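Local coordinates for major pilin backbone protein T-antigen, T13 (Streptococcus pyogenes, PDB 6BBT) that forms the backbone of the group A streptococcal pilus as its major pilin subunit, the trypsin-resistant T-antigen used in serotyping, at residues Asp204-Ile207 with Gly208-Tyr211. Residues are numbered along the deposited sequence; the frame is centred on the assembly and turned at random.
Sequences DVVI and GQEY
Val205 and Tyr211 lie across from one another, 6.5 Å between their CA atoms, at a chain reversal whose corner is a type II beta turn from Val206 to Gln209, with Gly208 at its third position and at positive phi (91°). No direct hydrogen bond joins the two arms; water does. Water 1 donates to Val206 O (2.8 Å) and to Gln209 O, while water 2 accepts from Val206 N and donates weakly to Gln209 O.

The apolar contact is a CH-pi interaction: Val205 CG2 sits over the Tyr211 ring, 3.9 Å from its centroid and 13° off the normal. Tyr211 CG lies anti to the backbone N (chi1 -175°), which carries the ring back under the valine, and the phenol OH is hydrogen-bonded to Gln198 in strand 193-198. Water 2 lies at the ring edge, in plane.

On the turn, Gln209 folds its amide against Val206, with OE1 3.5 Å from Val206 CG1 and CD 3.6 Å from Val206 CB. Water 3 bridges that carbonyl oxygen to the backbone, donating to Gln209 OE1 (2.8 Å) and to Ile207 O (2.9 Å). The Ile207 side chain points away overall, though CG2 touches Gly208 N, and packs on Val194, Leu25 and Tyr188.

This type II beta turn connects strand 201-206 to strand 211-215, in another sheet of the transthyretin-clan DUF7601 region.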
ATOM      1  N   ASP A 204      -0.902  22.116  -1.974  1.00 18.81           N
ATOM      2  CA  ASP A 204      -0.514  20.886  -2.698  1.00 18.43           C
ATOM      3  C   ASP A 204       0.926  20.970  -3.176  1.00 17.47           C
ATOM      4  O   ASP A 204       1.317  21.945  -3.853  1.00 15.76           O
ATOM      5  CB  ASP A 204      -1.402  20.652  -3.920  1.00 20.47           C
ATOM      6  CG  ASP A 204      -2.792  20.219  -3.579  1.00 22.57           C
ATOM      7  OD1 ASP A 204      -2.998  19.510  -2.583  1.00 24.66           O
ATOM      8  OD2 ASP A 204      -3.708  20.567  -4.344  1.00 27.20           O
ATOM      9  N   VAL A 205       1.715  19.967  -2.791  1.00 15.46           N
ATOM     10  CA  VAL A 205       3.041  19.757  -3.327  1.00 14.81           C
ATOM     11  C   VAL A 205       2.902  18.692  -4.416  1.00 13.79           C
ATOM     12  O   VAL A 205       2.355  17.630  -4.169  1.00 14.30           O
ATOM     13  CB  VAL A 205       4.006  19.276  -2.240  1.00 14.69           C
ATOM     14  CG1 VAL A 205       5.395  19.011  -2.826  1.00 15.20           C
ATOM     15  CG2 VAL A 205       4.078  20.309  -1.129  1.00 14.94           C
ATOM     16  N   VAL A 206       3.379  18.981  -5.618  1.00 12.70           N
ATOM     17  CA  VAL A 206       3.336  18.009  -6.697  1.00 12.14           C
ATOM     18  C   VAL A 206       4.634  17.194  -6.659  1.00 11.47           C
ATOM     19  O   VAL A 206       5.740  17.758  -6.657  1.00 11.35           O
ATOM     20  CB  VAL A 206       3.179  18.684  -8.078  1.00 11.99           C
ATOM     21  CG1 VAL A 206       3.120  17.630  -9.186  1.00 11.67           C
ATOM     22  CG2 VAL A 206       1.938  19.562  -8.101  1.00 12.56           C
ATOM     23  N   ILE A 207       4.493  15.873  -6.635  1.00 11.40           N
ATOM     24  CA  ILE A 207       5.639  14.955  -6.649  1.00 10.99           C
ATOM     25  C   ILE A 207       6.445  15.139  -7.932  1.00 11.17           C
ATOM     26  O   ILE A 207       5.886  15.232  -9.002  1.00 10.45           O
ATOM     27  CB  ILE A 207       5.192  13.490  -6.534  1.00 10.91           C
ATOM     28  CG1 ILE A 207       4.665  13.236  -5.119  1.00 11.00           C
ATOM     29  CG2 ILE A 207       6.344  12.533  -6.840  1.00 11.02           C
ATOM     30  CD1 ILE A 207       3.989  11.901  -4.933  1.00 11.01           C
ATOM     31  N   GLY A 208       7.756  15.224  -7.772  1.00 11.43           N
ATOM     32  CA  GLY A 208       8.716  15.259  -8.886  1.00 11.90           C
ATOM     33  C   GLY A 208       9.083  16.618  -9.404  1.00 12.22           C
ATOM     34  O   GLY A 208       9.580  16.720 -10.529  1.00 12.86           O
ATOM     35  N   GLN A 209       8.806  17.666  -8.627  1.00 12.22           N
ATOM     36  CA  GLN A 209       9.221  19.029  -8.987  1.00 13.02           C
ATOM     37  C   GLN A 209       9.509  19.839  -7.745  1.00 13.56           C
ATOM     38  O   GLN A 209       8.969  19.570  -6.685  1.00 13.53           O
ATOM     39  CB  GLN A 209       8.153  19.746  -9.855  1.00 12.98           C
ATOM     40  CG  GLN A 209       6.861  20.053  -9.107  1.00 12.65           C
ATOM     41  CD  GLN A 209       5.699  20.467 -10.002  1.00 12.32           C
ATOM     42  OE1 GLN A 209       5.306  19.747 -10.917  1.00 11.90           O
ATOM     43  NE2 GLN A 209       5.142  21.639  -9.731  1.00 12.61           N
ATOM     44  N   GLU A 210      10.344  20.850  -7.899  1.00 14.71           N
ATOM     45  CA  GLU A 210      10.737  21.712  -6.813  1.00 16.28           C
ATOM     46  C   GLU A 210       9.544  22.477  -6.260  1.00 16.13           C
ATOM     47  O   GLU A 210       8.733  22.998  -7.030  1.00 16.12           O
ATOM     48  CB  GLU A 210      11.805  22.691  -7.287  1.00 18.01           C
ATOM     49  CG  GLU A 210      13.120  22.004  -7.592  1.00 20.17           C
ATOM     50  CD  GLU A 210      14.274  22.971  -7.788  1.00 22.75           C
ATOM     51  OE1 GLU A 210      14.061  24.206  -7.867  1.00 26.21           O
ATOM     52  OE2 GLU A 210      15.413  22.481  -7.853  1.00 26.79           O
ATOM     53  N   TYR A 211       9.442  22.502  -4.932  1.00 15.08           N
ATOM     54  CA  TYR A 211       8.442  23.259  -4.202  1.00 15.68           C
ATOM     55  C   TYR A 211       9.189  24.269  -3.332  1.00 16.61           C
ATOM     56  O   TYR A 211       9.930  23.882  -2.428  1.00 15.94           O
ATOM     57  CB  TYR A 211       7.568  22.337  -3.336  1.00 15.45           C
ATOM     58  CG  TYR A 211       6.439  23.081  -2.663  1.00 15.53           C
ATOM     59  CD1 TYR A 211       6.613  23.667  -1.432  1.00 15.30           C
ATOM     60  CD2 TYR A 211       5.197  23.216  -3.288  1.00 16.34           C
ATOM     61  CE1 TYR A 211       5.592  24.389  -0.824  1.00 16.40           C
ATOM     62  CE2 TYR A 211       4.166  23.928  -2.683  1.00 17.04           C
ATOM     63  CZ  TYR A 211       4.376  24.519  -1.456  1.00 16.60           C
ATOM     64  OH  TYR A 211       3.366  25.217  -0.854  1.00 17.73           O
TER
HETATM   65  O   HOH W   1       8.049  17.733  -5.152  1.00 13.08           O
HETATM   66  O   HOH W   2       5.876  20.771  -5.837  1.00 22.69           O
HETATM   67  O   HOH W   3       6.041  17.069 -11.281  1.00 11.80           O